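Local coordinates for TCP pilus virulence regulatory protein (Vibrio cholerae, PDB 3GBG) that probably acts as an AraC-family transcription activator of cholera virulence genes, including those for the toxin-coregulated pilus, and binds a fatty acid that may control its activity, at residues 12-17 with 79-84; 41-46 with 68-73; 175-180 with 189-194. One frame throughout, in Å; residues are numbered along the deposited sequence.

Contact 1: 12-17 with 79-84; sequences YRMSKF and INVSVI. With PAM (palmitoleic acid), chain B.
Y12 and M14 join I79 and V81 as an antiparallel beta pair at the edge of the five-stranded sheet in the cupin-like domain, and the pairing also forms one wall of the palmitoleic acid site. Two hydrogen-bonded pairs, Y12 with V81 and M14 with I79, flank the non-hydrogen-bonded pair R13–N80. Both bonds of the first pair, Y12 N to V81 O and V81 N to Y12 O, measure 2.8 Å and are almost straight. Y12 sends its ring along the sheet toward V83: with CG beside its own backbone N (chi1 -57°), V83 CG2 meets the ring edge, in its plane, 3.7 Å from CE1. The fatty acid chain lies over one ring face, C12 offset toward the rim 3.7 Å from CD1. At the far end Y12 OH donates to carboxylate O1 of the ligand (2.6 Å), and V81 CG1 touches the chain at C8 (3.9 Å). One side chain thus grips both the acidic head and the apolar tail. M14 and I79 pack CB to CB on the same face, at 4.1 Å. K31 and K230 also bond the ligand, and Y266 in helix 263-269 bonds Y12 OH. Strand 79-86 has strand 31-35 on its other flank, while helix 123-131 covers S82 and I84.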
ATOM      1  N   TYR A  12     -11.438   3.691  -6.873  1.00 22.17           N
ATOM      2  CA  TYR A  12     -11.457   2.755  -7.991  1.00 21.40           C
ATOM      3  C   TYR A  12     -12.813   2.081  -8.127  1.00 22.79           C
ATOM      4  O   TYR A  12     -13.414   1.644  -7.141  1.00 21.92           O
ATOM      5  CB  TYR A  12     -10.390   1.676  -7.811  1.00 20.99           C
ATOM      6  CG  TYR A  12      -8.987   2.217  -7.656  1.00 22.17           C
ATOM      7  CD1 TYR A  12      -8.428   2.416  -6.398  1.00 22.37           C
ATOM      8  CD2 TYR A  12      -8.229   2.543  -8.769  1.00 23.31           C
ATOM      9  CE1 TYR A  12      -7.140   2.928  -6.249  1.00 22.02           C
ATOM     10  CE2 TYR A  12      -6.943   3.054  -8.643  1.00 25.25           C
ATOM     11  CZ  TYR A  12      -6.402   3.247  -7.381  1.00 23.58           C
ATOM     12  OH  TYR A  12      -5.136   3.770  -7.255  1.00 25.10           O
ATOM     13  N   ARG A  13     -13.282   1.995  -9.364  1.00 24.74           N
ATOM     14  CA  ARG A  13     -14.562   1.371  -9.679  1.00 27.84           C
ATOM     15  C   ARG A  13     -14.364  -0.147  -9.702  1.00 27.32           C
ATOM     16  O   ARG A  13     -13.357  -0.634 -10.208  1.00 27.96           O
ATOM     17  CB  ARG A  13     -15.027   1.861 -11.058  1.00 33.30           C
ATOM     18  CG  ARG A  13     -16.345   1.287 -11.559  1.00 41.71           C
ATOM     19  CD  ARG A  13     -17.532   2.086 -11.052  1.00 47.54           C
ATOM     20  NE  ARG A  13     -18.617   2.115 -12.031  1.00 52.18           N
ATOM     21  CZ  ARG A  13     -18.498   2.605 -13.262  1.00 54.72           C
ATOM     22  NH1 ARG A  13     -17.339   3.109 -13.671  1.00 55.46           N
ATOM     23  NH2 ARG A  13     -19.538   2.594 -14.086  1.00 56.25           N
ATOM     24  N   MET A  14     -15.316  -0.886  -9.143  1.00 24.86           N
ATOM     25  CA  MET A  14     -15.246  -2.344  -9.127  1.00 25.34           C
ATOM     26  C   MET A  14     -16.542  -2.911  -9.717  1.00 25.22           C
ATOM     27  O   MET A  14     -17.604  -2.830  -9.093  1.00 23.70           O
ATOM     28  CB  MET A  14     -15.068  -2.856  -7.698  1.00 27.82           C
ATOM     29  CG  MET A  14     -13.987  -3.900  -7.566  1.00 29.58           C
ATOM     30  SD  MET A  14     -14.132  -4.964  -6.127  1.00 27.66           S
ATOM     31  CE  MET A  14     -13.515  -6.443  -6.799  1.00 29.69           C
ATOM     32  N   SER A  15     -16.452  -3.470 -10.923  1.00 24.24           N
ATOM     33  CA  SER A  15     -17.612  -4.033 -11.600  1.00 26.67           C
ATOM     34  C   SER A  15     -18.195  -5.205 -10.830  1.00 25.32           C
ATOM     35  O   SER A  15     -17.484  -5.891 -10.093  1.00 23.76           O
ATOM     36  CB  SER A  15     -17.238  -4.490 -13.013  1.00 26.68           C
ATOM     37  OG  SER A  15     -16.825  -3.408 -13.811  1.00 34.78           O
ATOM     38  N   LYS A  16     -19.489  -5.449 -11.019  1.00 24.48           N
ATOM     39  CA  LYS A  16     -20.160  -6.543 -10.329  1.00 23.53           C
ATOM     40  C   LYS A  16     -19.432  -7.877 -10.446  1.00 21.54           C
ATOM     41  O   LYS A  16     -19.096  -8.322 -11.545  1.00 20.51           O
ATOM     42  CB  LYS A  16     -21.598  -6.701 -10.847  1.00 25.66           C
ATOM     43  CG  LYS A  16     -21.710  -6.962 -12.343  1.00 30.79           C
ATOM     44  CD  LYS A  16     -23.148  -7.299 -12.715  1.00 33.65           C
ATOM     45  CE  LYS A  16     -23.423  -7.107 -14.198  1.00 36.96           C
ATOM     46  NZ  LYS A  16     -24.856  -7.383 -14.513  1.00 39.74           N
ATOM     47  N   PHE A  17     -19.189  -8.495  -9.294  1.00 21.31           N
ATOM     48  CA  PHE A  17     -18.549  -9.799  -9.210  1.00 20.09           C
ATOM     49  C   PHE A  17     -17.164  -9.920  -9.847  1.00 21.30           C
ATOM     50  O   PHE A  17     -16.693 -11.023 -10.127  1.00 20.00           O
ATOM     51  CB  PHE A  17     -19.506 -10.841  -9.798  1.00 19.54           C
ATOM     52  CG  PHE A  17     -20.891 -10.770  -9.211  1.00 20.35           C
ATOM     53  CD1 PHE A  17     -21.105 -11.093  -7.880  1.00 20.79           C
ATOM     54  CD2 PHE A  17     -21.970 -10.330  -9.967  1.00 20.10           C
ATOM     55  CE1 PHE A  17     -22.371 -10.977  -7.304  1.00 21.83           C
ATOM     56  CE2 PHE A  17     -23.243 -10.212  -9.397  1.00 20.33           C
ATOM     57  CZ  PHE A  17     -23.439 -10.535  -8.069  1.00 18.56           C
ATOM     58  N   ILE A  79     -19.168  -1.135  -7.285  1.00 26.40           N
ATOM     59  CA  ILE A  79     -18.665  -0.786  -5.962  1.00 26.10           C
ATOM     60  C   ILE A  79     -17.472   0.139  -6.124  1.00 26.60           C
ATOM     61  O   ILE A  79     -16.669  -0.028  -7.042  1.00 25.56           O
ATOM     62  CB  ILE A  79     -18.203  -2.040  -5.186  1.00 26.06           C
ATOM     63  CG1 ILE A  79     -19.410  -2.907  -4.813  1.00 26.95           C
ATOM     64  CG2 ILE A  79     -17.446  -1.629  -3.937  1.00 27.89           C
ATOM     65  CD1 ILE A  79     -19.013  -4.229  -4.145  1.00 28.55           C
ATOM     66  N   ASN A  80     -17.368   1.128  -5.242  1.00 24.90           N
ATOM     67  CA  ASN A  80     -16.240   2.048  -5.275  1.00 25.56           C
ATOM     68  C   ASN A  80     -15.308   1.731  -4.117  1.00 23.91           C
ATOM     69  O   ASN A  80     -15.722   1.690  -2.955  1.00 23.57           O
ATOM     70  CB  ASN A  80     -16.697   3.510  -5.177  1.00 28.15           C
ATOM     71  CG  ASN A  80     -17.370   3.995  -6.445  1.00 31.58           C
ATOM     72  OD1 ASN A  80     -16.961   3.640  -7.554  1.00 29.97           O
ATOM     73  ND2 ASN A  80     -18.394   4.824  -6.289  1.00 34.73           N
ATOM     74  N   VAL A  81     -14.046   1.493  -4.448  1.00 21.80           N
ATOM     75  CA  VAL A  81     -13.038   1.187  -3.450  1.00 20.92           C
ATOM     76  C   VAL A  81     -12.221   2.446  -3.232  1.00 20.52           C
ATOM     77  O   VAL A  81     -11.632   2.978  -4.172  1.00 21.81           O
ATOM     78  CB  VAL A  81     -12.116   0.046  -3.931  1.00 19.75           C
ATOM     79  CG1 VAL A  81     -11.127  -0.332  -2.837  1.00 19.13           C
ATOM     80  CG2 VAL A  81     -12.944  -1.166  -4.332  1.00 21.61           C
ATOM     81  N   SER A  82     -12.218   2.937  -1.998  1.00 22.72           N
ATOM     82  CA  SER A  82     -11.476   4.145  -1.661  1.00 22.73           C
ATOM     83  C   SER A  82     -10.131   3.748  -1.077  1.00 22.72           C
ATOM     84  O   SER A  82     -10.067   2.885  -0.207  1.00 23.91           O
ATOM     85  CB  SER A  82     -12.257   4.976  -0.638  1.00 23.26           C
ATOM     86  OG  SER A  82     -13.501   5.405  -1.165  1.00 23.49           O
ATOM     87  N   VAL A  83      -9.060   4.368  -1.559  1.00 21.58           N
ATOM     88  CA  VAL A  83      -7.732   4.061  -1.056  1.00 21.90           C
ATOM     89  C   VAL A  83      -7.021   5.317  -0.563  1.00 22.01           C
ATOM     90  O   VAL A  83      -6.818   6.270  -1.314  1.00 22.28           O
ATOM     91  CB  VAL A  83      -6.859   3.380  -2.133  1.00 20.94           C
ATOM     92  CG1 VAL A  83      -5.522   2.972  -1.530  1.00 22.39           C
ATOM     93  CG2 VAL A  83      -7.583   2.161  -2.696  1.00 20.82           C
ATOM     94  N   ILE A  84      -6.648   5.300   0.710  1.00 23.51           N
ATOM     95  CA  ILE A  84      -5.959   6.418   1.335  1.00 24.74           C
ATOM     96  C   ILE A  84      -4.496   6.093   1.578  1.00 24.59           C
ATOM     97  O   ILE A  84      -4.170   5.090   2.212  1.00 22.14           O
ATOM     98  CB  ILE A  84      -6.568   6.756   2.696  1.00 27.21           C
ATOM     99  CG1 ILE A  84      -8.006   7.224   2.510  1.00 29.98           C
ATOM    100  CG2 ILE A  84      -5.730   7.817   3.396  1.00 28.65           C
ATOM    101  CD1 ILE A  84      -8.698   7.524   3.819  1.00 33.27           C
TER
HETATM  102  C1  PAM B5975      -2.789   2.331  -5.077  1.00 35.04           C
HETATM  103  O1  PAM B5975      -3.744   3.134  -5.156  1.00 34.53           O
HETATM  104  O2  PAM B5975      -1.800   2.649  -4.389  1.00 32.51           O
HETATM  105  C2  PAM B5975      -2.835   1.002  -5.811  1.00 35.39           C
HETATM  106  C3  PAM B5975      -2.450  -0.135  -4.857  1.00 36.97           C
HETATM  107  C4  PAM B5975      -3.616  -1.090  -4.654  1.00 38.18           C
HETATM  108  C5  PAM B5975      -3.760  -1.478  -3.186  1.00 36.87           C
HETATM  109  C6  PAM B5975      -5.123  -1.058  -2.643  1.00 36.36           C
HETATM  110  C7  PAM B5975      -6.066  -2.254  -2.539  1.00 35.60           C
HETATM  111  C8  PAM B5975      -7.491  -1.860  -2.899  1.00 34.05           C
HETATM  112  C9  PAM B5975      -8.133  -2.912  -3.813  1.00 35.17           C
HETATM  113  C10 PAM B5975      -8.565  -2.631  -5.034  1.00 34.57           C
HETATM  114  C11 PAM B5975      -8.465  -1.222  -5.645  1.00 35.65           C
HETATM  115  C12 PAM B5975      -7.206  -1.065  -6.496  1.00 35.82           C
HETATM  116  C13 PAM B5975      -7.456  -1.481  -7.934  1.00 36.80           C
HETATM  117  C14 PAM B5975      -6.153  -1.509  -8.720  1.00 35.41           C
HETATM  118  C15 PAM B5975      -6.406  -1.935 -10.156  1.00 37.29           C
HETATM  119  C16 PAM B5975      -6.001  -3.388 -10.371  1.00 37.33           C

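Contact 2: 41-46 with 68-73; sequences KLIDKN and RFSLTS
L42 meets F69 and L71 on one face of two antiparallel strands in the four-stranded sheet, a mostly apolar face with the D44 carboxylate at one end. The backbone pairing brings F69 CB within 3.0 Å of I43 O. F69 CG takes the crowded position between backbone N and carbonyl carbon (chi1 71°), which carries the ring toward L42; that side chain crosses it obliquely, L42 CG lying 4.2 Å from F69 CD2. L42 CB also rests on L71 CD1 at 3.9 Å. L42 and F69 touch F33 of the other sheet, F69 also meets the ring of F22 on the adjacent strand 19-26, and L71 touches the fatty acid. The reverse face is mixed, the S70 and T72 hydroxyls standing beside I43 and K41, and I43 leans its CB on S70 OG at 3.5 Å. A water lies 2.7 Å from both S70 OG and T72 OG1 and donates to K41 O; T72 OG1 is bonded in addition to T19. K45 N donates to R68 O (2.8 Å), and R68 packs its CB on K45 CB at 3.9 Å before extending from CG to NE to bring its guanidinium to R209 O. At the last pair, D44 with F69, D44 OD1 accepts from N46 N, which approaches from well above the carboxylate plane and closes an Asx turn where the strand ends; a second water links OD1 to R68 N. Chemically, the strands are joined by backbone bonds, running both ways in the pairs K41–T72 and I43–S70. The first water supplements these with its bond to K41 O, and the buried D44 carboxylate has a backbone N-H and a water as partners.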
ATOM      1  N   LYS A  41     -15.158 -10.065  -1.048  1.00 22.44           N
ATOM      2  CA  LYS A  41     -14.429 -11.165  -0.434  1.00 22.90           C
ATOM      3  C   LYS A  41     -12.932 -10.937  -0.604  1.00 23.72           C
ATOM      4  O   LYS A  41     -12.430 -10.850  -1.721  1.00 22.66           O
ATOM      5  CB  LYS A  41     -14.818 -12.488  -1.096  1.00 24.36           C
ATOM      6  CG  LYS A  41     -14.146 -13.707  -0.482  1.00 27.96           C
ATOM      7  CD  LYS A  41     -14.485 -14.969  -1.258  1.00 32.12           C
ATOM      8  CE  LYS A  41     -13.812 -16.192  -0.658  1.00 36.21           C
ATOM      9  NZ  LYS A  41     -14.086 -17.421  -1.459  1.00 38.05           N
ATOM     10  N   LEU A  42     -12.222 -10.849   0.511  1.00 23.46           N
ATOM     11  CA  LEU A  42     -10.788 -10.639   0.476  1.00 24.05           C
ATOM     12  C   LEU A  42     -10.106 -11.957   0.805  1.00 25.22           C
ATOM     13  O   LEU A  42     -10.395 -12.579   1.830  1.00 26.17           O
ATOM     14  CB  LEU A  42     -10.397  -9.554   1.487  1.00 25.95           C
ATOM     15  CG  LEU A  42      -8.975  -8.977   1.452  1.00 27.37           C
ATOM     16  CD1 LEU A  42      -8.958  -7.666   2.209  1.00 29.01           C
ATOM     17  CD2 LEU A  42      -7.983  -9.965   2.065  1.00 29.61           C
ATOM     18  N   ILE A  43      -9.228 -12.400  -0.088  1.00 23.01           N
ATOM     19  CA  ILE A  43      -8.490 -13.640   0.121  1.00 25.59           C
ATOM     20  C   ILE A  43      -7.028 -13.276   0.335  1.00 27.69           C
ATOM     21  O   ILE A  43      -6.376 -12.712  -0.546  1.00 25.95           O
ATOM     22  CB  ILE A  43      -8.617 -14.577  -1.091  1.00 25.42           C
ATOM     23  CG1 ILE A  43     -10.092 -14.978  -1.280  1.00 26.67           C
ATOM     24  CG2 ILE A  43      -7.745 -15.808  -0.890  1.00 25.98           C
ATOM     25  CD1 ILE A  43     -10.364 -15.802  -2.510  1.00 26.58           C
ATOM     26  N   ASP A  44      -6.520 -13.579   1.523  1.00 29.47           N
ATOM     27  CA  ASP A  44      -5.134 -13.282   1.859  1.00 31.80           C
ATOM     28  C   ASP A  44      -4.269 -14.509   1.598  1.00 34.42           C
ATOM     29  O   ASP A  44      -4.298 -15.470   2.365  1.00 34.28           O
ATOM     30  CB  ASP A  44      -5.025 -12.882   3.332  1.00 33.06           C
ATOM     31  CG  ASP A  44      -3.685 -12.264   3.671  1.00 34.94           C
ATOM     32  OD1 ASP A  44      -2.781 -12.287   2.805  1.00 36.02           O
ATOM     33  OD2 ASP A  44      -3.536 -11.755   4.802  1.00 33.94           O
ATOM     34  N   LYS A  45      -3.502 -14.473   0.513  1.00 34.49           N
ATOM     35  CA  LYS A  45      -2.638 -15.590   0.162  1.00 37.51           C
ATOM     36  C   LYS A  45      -1.440 -15.738   1.102  1.00 37.52           C
ATOM     37  O   LYS A  45      -0.806 -16.790   1.145  1.00 38.79           O
ATOM     38  CB  LYS A  45      -2.144 -15.446  -1.281  1.00 39.40           C
ATOM     39  CG  LYS A  45      -3.164 -15.823  -2.347  1.00 42.25           C
ATOM     40  CD  LYS A  45      -4.389 -14.925  -2.324  1.00 45.70           C
ATOM     41  CE  LYS A  45      -5.403 -15.359  -3.377  1.00 47.28           C
ATOM     42  NZ  LYS A  45      -5.838 -16.771  -3.168  1.00 51.12           N
ATOM     43  N   ASN A  46      -1.126 -14.691   1.856  1.00 38.19           N
ATOM     44  CA  ASN A  46       0.001 -14.747   2.779  1.00 40.73           C
ATOM     45  C   ASN A  46      -0.341 -15.545   4.030  1.00 43.23           C
ATOM     46  O   ASN A  46       0.469 -16.337   4.513  1.00 43.86           O
ATOM     47  CB  ASN A  46       0.445 -13.334   3.170  1.00 39.04           C
ATOM     48  CG  ASN A  46       1.333 -12.691   2.119  1.00 36.08           C
ATOM     49  OD1 ASN A  46       1.646 -11.503   2.196  1.00 35.63           O
ATOM     50  ND2 ASN A  46       1.746 -13.476   1.133  1.00 35.83           N
ATOM     51  N   ARG A  68       0.016 -10.204  -1.045  1.00 19.17           N
ATOM     52  CA  ARG A  68      -0.421 -11.238  -1.977  1.00 20.10           C
ATOM     53  C   ARG A  68      -1.873 -11.537  -1.612  1.00 22.11           C
ATOM     54  O   ARG A  68      -2.140 -12.346  -0.718  1.00 22.66           O
ATOM     55  CB  ARG A  68       0.425 -12.512  -1.838  1.00 24.08           C
ATOM     56  CG  ARG A  68       1.923 -12.315  -2.093  1.00 25.35           C
ATOM     57  CD  ARG A  68       2.664 -13.638  -1.984  1.00 29.29           C
ATOM     58  NE  ARG A  68       4.110 -13.498  -2.183  1.00 33.79           N
ATOM     59  CZ  ARG A  68       4.932 -12.907  -1.321  1.00 32.01           C
ATOM     60  NH1 ARG A  68       4.456 -12.398  -0.194  1.00 32.38           N
ATOM     61  NH2 ARG A  68       6.226 -12.835  -1.586  1.00 34.43           N
ATOM     62  N   PHE A  69      -2.809 -10.868  -2.283  1.00 20.19           N
ATOM     63  CA  PHE A  69      -4.232 -11.067  -2.000  1.00 20.70           C
ATOM     64  C   PHE A  69      -5.133 -10.659  -3.152  1.00 20.18           C
ATOM     65  O   PHE A  69      -4.701 -10.015  -4.104  1.00 19.63           O
ATOM     66  CB  PHE A  69      -4.644 -10.266  -0.765  1.00 20.21           C
ATOM     67  CG  PHE A  69      -4.677  -8.778  -0.991  1.00 24.18           C
ATOM     68  CD1 PHE A  69      -3.507  -8.033  -0.971  1.00 26.04           C
ATOM     69  CD2 PHE A  69      -5.881  -8.121  -1.236  1.00 24.27           C
ATOM     70  CE1 PHE A  69      -3.529  -6.651  -1.189  1.00 26.07           C
ATOM     71  CE2 PHE A  69      -5.915  -6.742  -1.455  1.00 26.55           C
ATOM     72  CZ  PHE A  69      -4.734  -6.003  -1.430  1.00 25.03           C
ATOM     73  N   SER A  70      -6.402 -11.041  -3.049  1.00 20.37           N
ATOM     74  CA  SER A  70      -7.377 -10.693  -4.064  1.00 21.58           C
ATOM     75  C   SER A  70      -8.635 -10.170  -3.390  1.00 22.34           C
ATOM     76  O   SER A  70      -8.908 -10.476  -2.227  1.00 19.82           O
ATOM     77  CB  SER A  70      -7.716 -11.904  -4.943  1.00 24.16           C
ATOM     78  OG  SER A  70      -8.365 -12.926  -4.198  1.00 24.84           O
ATOM     79  N   LEU A  71      -9.376  -9.352  -4.129  1.00 21.25           N
ATOM     80  CA  LEU A  71     -10.620  -8.767  -3.648  1.00 21.68           C
ATOM     81  C   LEU A  71     -11.664  -9.073  -4.713  1.00 21.85           C
ATOM     82  O   LEU A  71     -11.506  -8.695  -5.873  1.00 21.77           O
ATOM     83  CB  LEU A  71     -10.474  -7.253  -3.480  1.00 22.11           C
ATOM     84  CG  LEU A  71     -11.604  -6.546  -2.734  1.00 23.65           C
ATOM     85  CD1 LEU A  71     -11.632  -7.035  -1.281  1.00 22.17           C
ATOM     86  CD2 LEU A  71     -11.403  -5.037  -2.780  1.00 23.14           C
ATOM     87  N   THR A  72     -12.727  -9.764  -4.321  1.00 20.30           N
ATOM     88  CA  THR A  72     -13.777 -10.130  -5.256  1.00 20.25           C
ATOM     89  C   THR A  72     -15.110  -9.520  -4.847  1.00 21.22           C
ATOM     90  O   THR A  72     -15.557  -9.681  -3.710  1.00 19.69           O
ATOM     91  CB  THR A  72     -13.957 -11.667  -5.332  1.00 21.19           C
ATOM     92  OG1 THR A  72     -12.735 -12.267  -5.779  1.00 23.45           O
ATOM     93  CG2 THR A  72     -15.083 -12.023  -6.297  1.00 19.14           C
ATOM     94  N   SER A  73     -15.741  -8.822  -5.780  1.00 21.22           N
ATOM     95  CA  SER A  73     -17.026  -8.216  -5.511  1.00 20.71           C
ATOM     96  C   SER A  73     -18.078  -9.301  -5.375  1.00 20.23           C
ATOM     97  O   SER A  73     -18.093 -10.259  -6.144  1.00 19.02           O
ATOM     98  CB  SER A  73     -17.426  -7.270  -6.645  1.00 20.09           C
ATOM     99  OG  SER A  73     -18.827  -7.011  -6.605  1.00 22.56           O
TER
HETATM  100  O   HOH W   1     -10.952 -12.467  -3.721  1.00 27.98           O
HETATM  101  O   HOH W   2      -1.432 -10.098   1.620  1.00 35.20           O

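Contact 3: 175-180 with 189-194; sequences SCLVKS and ADICGE
L177 meets I191 and E194 where helix 170-180 leans on helix 188-195, the first helix of what is probably the N-terminal helix-turn-helix of an AraC-family DNA-binding domain, completed by helix 199-207. The short helical segments cross steeply, at 112°, and their axes stay 11.0 Å apart, so side chains alone span the gap and no hydrogen bond passes between them. L177 does most of the bridging. Its CB sets out toward the other helix, and a first torsion lying off the staggered positions (chi1 -141°) swings CG up to E194 CB at 4.0 Å. There the branch divides. CD1 pushes deepest, tight against E194 CB at 3.4 Å and touching the tip of I191, CD1 to CD1, at 3.7 Å; the two side chains slide past each other in opposite directions. CD2 turns instead to E194 CG, 4.0 Å away, so the aliphatic stem of the glutamate lies across the leucine fork at about a right angle. V178 adds a looser touch, its CG2 standing 4.4 Å from I191 CD1. The acidic ends lead elsewhere: R184 forms salt bridges with both D190 and E194, one turn apart on their helix. W186, in the connecting loop, packs on L177, V178 and I191, and helix 213-231 lies against V178 and I191. Near the end of helix 170-180, S180 OG turns back to donate a hydrogen bond to L177 O at 2.6 Å.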
ATOM      1  N   SER A 175      14.515  -0.440   1.646  1.00 19.07           N
ATOM      2  CA  SER A 175      13.550   0.218   0.771  1.00 22.49           C
ATOM      3  C   SER A 175      13.924   1.657   0.437  1.00 21.58           C
ATOM      4  O   SER A 175      13.880   2.060  -0.725  1.00 18.83           O
ATOM      5  CB  SER A 175      12.157   0.201   1.402  1.00 25.58           C
ATOM      6  OG  SER A 175      11.728  -1.122   1.644  1.00 33.18           O
ATOM      7  N   CYS A 176      14.256   2.437   1.462  1.00 20.89           N
ATOM      8  CA  CYS A 176      14.643   3.833   1.259  1.00 21.53           C
ATOM      9  C   CYS A 176      15.870   3.912   0.364  1.00 20.73           C
ATOM     10  O   CYS A 176      16.000   4.826  -0.445  1.00 18.78           O
ATOM     11  CB  CYS A 176      14.963   4.513   2.593  1.00 25.60           C
ATOM     12  SG  CYS A 176      13.516   4.949   3.589  1.00 38.64           S
ATOM     13  N   LEU A 177      16.782   2.961   0.534  1.00 18.69           N
ATOM     14  CA  LEU A 177      17.992   2.924  -0.276  1.00 19.22           C
ATOM     15  C   LEU A 177      17.589   2.807  -1.743  1.00 18.94           C
ATOM     16  O   LEU A 177      17.977   3.629  -2.573  1.00 17.98           O
ATOM     17  CB  LEU A 177      18.847   1.714   0.095  1.00 21.14           C
ATOM     18  CG  LEU A 177      20.369   1.849   0.142  1.00 27.36           C
ATOM     19  CD1 LEU A 177      20.977   0.444   0.091  1.00 24.82           C
ATOM     20  CD2 LEU A 177      20.889   2.691  -1.013  1.00 27.95           C
ATOM     21  N   VAL A 178      16.822   1.766  -2.055  1.00 17.24           N
ATOM     22  CA  VAL A 178      16.359   1.524  -3.414  1.00 15.97           C
ATOM     23  C   VAL A 178      15.576   2.699  -3.994  1.00 15.50           C
ATOM     24  O   VAL A 178      15.837   3.124  -5.114  1.00 14.81           O
ATOM     25  CB  VAL A 178      15.499   0.238  -3.482  1.00 13.98           C
ATOM     26  CG1 VAL A 178      14.940   0.058  -4.894  1.00 12.75           C
ATOM     27  CG2 VAL A 178      16.355  -0.981  -3.124  1.00 14.61           C
ATOM     28  N   LYS A 179      14.628   3.234  -3.229  1.00 17.64           N
ATOM     29  CA  LYS A 179      13.840   4.365  -3.707  1.00 19.49           C
ATOM     30  C   LYS A 179      14.681   5.620  -3.946  1.00 19.61           C
ATOM     31  O   LYS A 179      14.329   6.469  -4.777  1.00 19.88           O
ATOM     32  CB  LYS A 179      12.700   4.668  -2.733  1.00 21.16           C
ATOM     33  CG  LYS A 179      11.757   3.475  -2.579  1.00 24.82           C
ATOM     34  CD  LYS A 179      10.484   3.817  -1.834  1.00 30.20           C
ATOM     35  CE  LYS A 179      10.743   4.127  -0.377  1.00 29.61           C
ATOM     36  NZ  LYS A 179       9.466   4.169   0.395  1.00 31.95           N
ATOM     37  N   SER A 180      15.802   5.735  -3.242  1.00 18.73           N
ATOM     38  CA  SER A 180      16.670   6.903  -3.414  1.00 20.80           C
ATOM     39  C   SER A 180      17.479   6.868  -4.714  1.00 19.25           C
ATOM     40  O   SER A 180      18.046   7.877  -5.124  1.00 18.77           O
ATOM     41  CB  SER A 180      17.628   7.022  -2.225  1.00 21.90           C
ATOM     42  OG  SER A 180      18.734   6.130  -2.388  1.00 25.31           O
ATOM     43  N   ALA A 189      25.101  -7.165  -3.087  1.00 15.07           N
ATOM     44  CA  ALA A 189      26.374  -6.535  -2.724  1.00 15.97           C
ATOM     45  C   ALA A 189      26.195  -5.041  -2.464  1.00 16.81           C
ATOM     46  O   ALA A 189      26.817  -4.478  -1.561  1.00 16.76           O
ATOM     47  CB  ALA A 189      27.414  -6.747  -3.836  1.00 12.18           C
ATOM     48  N   ASP A 190      25.339  -4.406  -3.260  1.00 16.84           N
ATOM     49  CA  ASP A 190      25.091  -2.976  -3.103  1.00 16.76           C
ATOM     50  C   ASP A 190      24.386  -2.681  -1.790  1.00 16.81           C
ATOM     51  O   ASP A 190      24.705  -1.701  -1.094  1.00 15.57           O
ATOM     52  CB  ASP A 190      24.258  -2.449  -4.268  1.00 18.69           C
ATOM     53  CG  ASP A 190      24.917  -2.696  -5.599  1.00 19.21           C
ATOM     54  OD1 ASP A 190      24.375  -3.496  -6.385  1.00 22.69           O
ATOM     55  OD2 ASP A 190      25.984  -2.099  -5.854  1.00 20.55           O
ATOM     56  N   ILE A 191      23.420  -3.531  -1.459  1.00 17.13           N
ATOM     57  CA  ILE A 191      22.675  -3.368  -0.220  1.00 16.47           C
ATOM     58  C   ILE A 191      23.582  -3.554   0.986  1.00 15.62           C
ATOM     59  O   ILE A 191      23.557  -2.756   1.921  1.00 16.01           O
ATOM     60  CB  ILE A 191      21.502  -4.383  -0.108  1.00 18.03           C
ATOM     61  CG1 ILE A 191      20.529  -4.183  -1.277  1.00 19.49           C
ATOM     62  CG2 ILE A 191      20.789  -4.229   1.236  1.00 16.41           C
ATOM     63  CD1 ILE A 191      19.946  -2.792  -1.376  1.00 23.54           C
ATOM     64  N   CYS A 192      24.386  -4.609   0.982  1.00 17.48           N
ATOM     65  CA  CYS A 192      25.286  -4.855   2.113  1.00 16.95           C
ATOM     66  C   CYS A 192      26.318  -3.744   2.273  1.00 16.55           C
ATOM     67  O   CYS A 192      26.620  -3.327   3.387  1.00 16.15           O
ATOM     68  CB  CYS A 192      25.995  -6.197   1.925  1.00 18.82           C
ATOM     69  SG  CYS A 192      24.894  -7.613   1.826  1.00 19.57           S
ATOM     70  N   GLY A 193      26.847  -3.275   1.147  1.00 16.95           N
ATOM     71  CA  GLY A 193      27.850  -2.226   1.185  1.00 18.78           C
ATOM     72  C   GLY A 193      27.283  -0.909   1.682  1.00 20.74           C
ATOM     73  O   GLY A 193      27.900  -0.228   2.507  1.00 19.55           O
ATOM     74  N   GLU A 194      26.097  -0.550   1.192  1.00 21.37           N
ATOM     75  CA  GLU A 194      25.465   0.698   1.606  1.00 22.63           C
ATOM     76  C   GLU A 194      25.033   0.659   3.071  1.00 23.30           C
ATOM     77  O   GLU A 194      25.181   1.645   3.797  1.00 23.76           O
ATOM     78  CB  GLU A 194      24.256   1.014   0.712  1.00 22.42           C
ATOM     79  CG  GLU A 194      24.630   1.378  -0.718  1.00 24.99           C
ATOM     80  CD  GLU A 194      25.343   2.722  -0.817  1.00 29.51           C
ATOM     81  OE1 GLU A 194      25.782   3.083  -1.929  1.00 29.65           O
ATOM     82  OE2 GLU A 194      25.452   3.421   0.212  1.00 31.36           O
TER

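Overall arrangement
Contacts 1 and 2 belong to the cupin-like domain, one in each of its two sheets, with centres 14 Å apart. Along the chain, contact 2 falls between the two halves of contact 1, and strand 66-73 leads directly into strand 79-86. They touch where M14 CE packs on L71 O and where F17 N probably bonds S73 OG, and both border the palmitoleic acid. Contact 3 comes later, among helices across the chain's centre from contact 1, its centre about 35 Å from contact 1 and 31 Å from contact 2. The ligand lies between the cupin-like domain and C-terminal helices, bonded by K31 and K230, consistent with the fatty acid influencing how the two parts are arranged; contact 3 is remote from it.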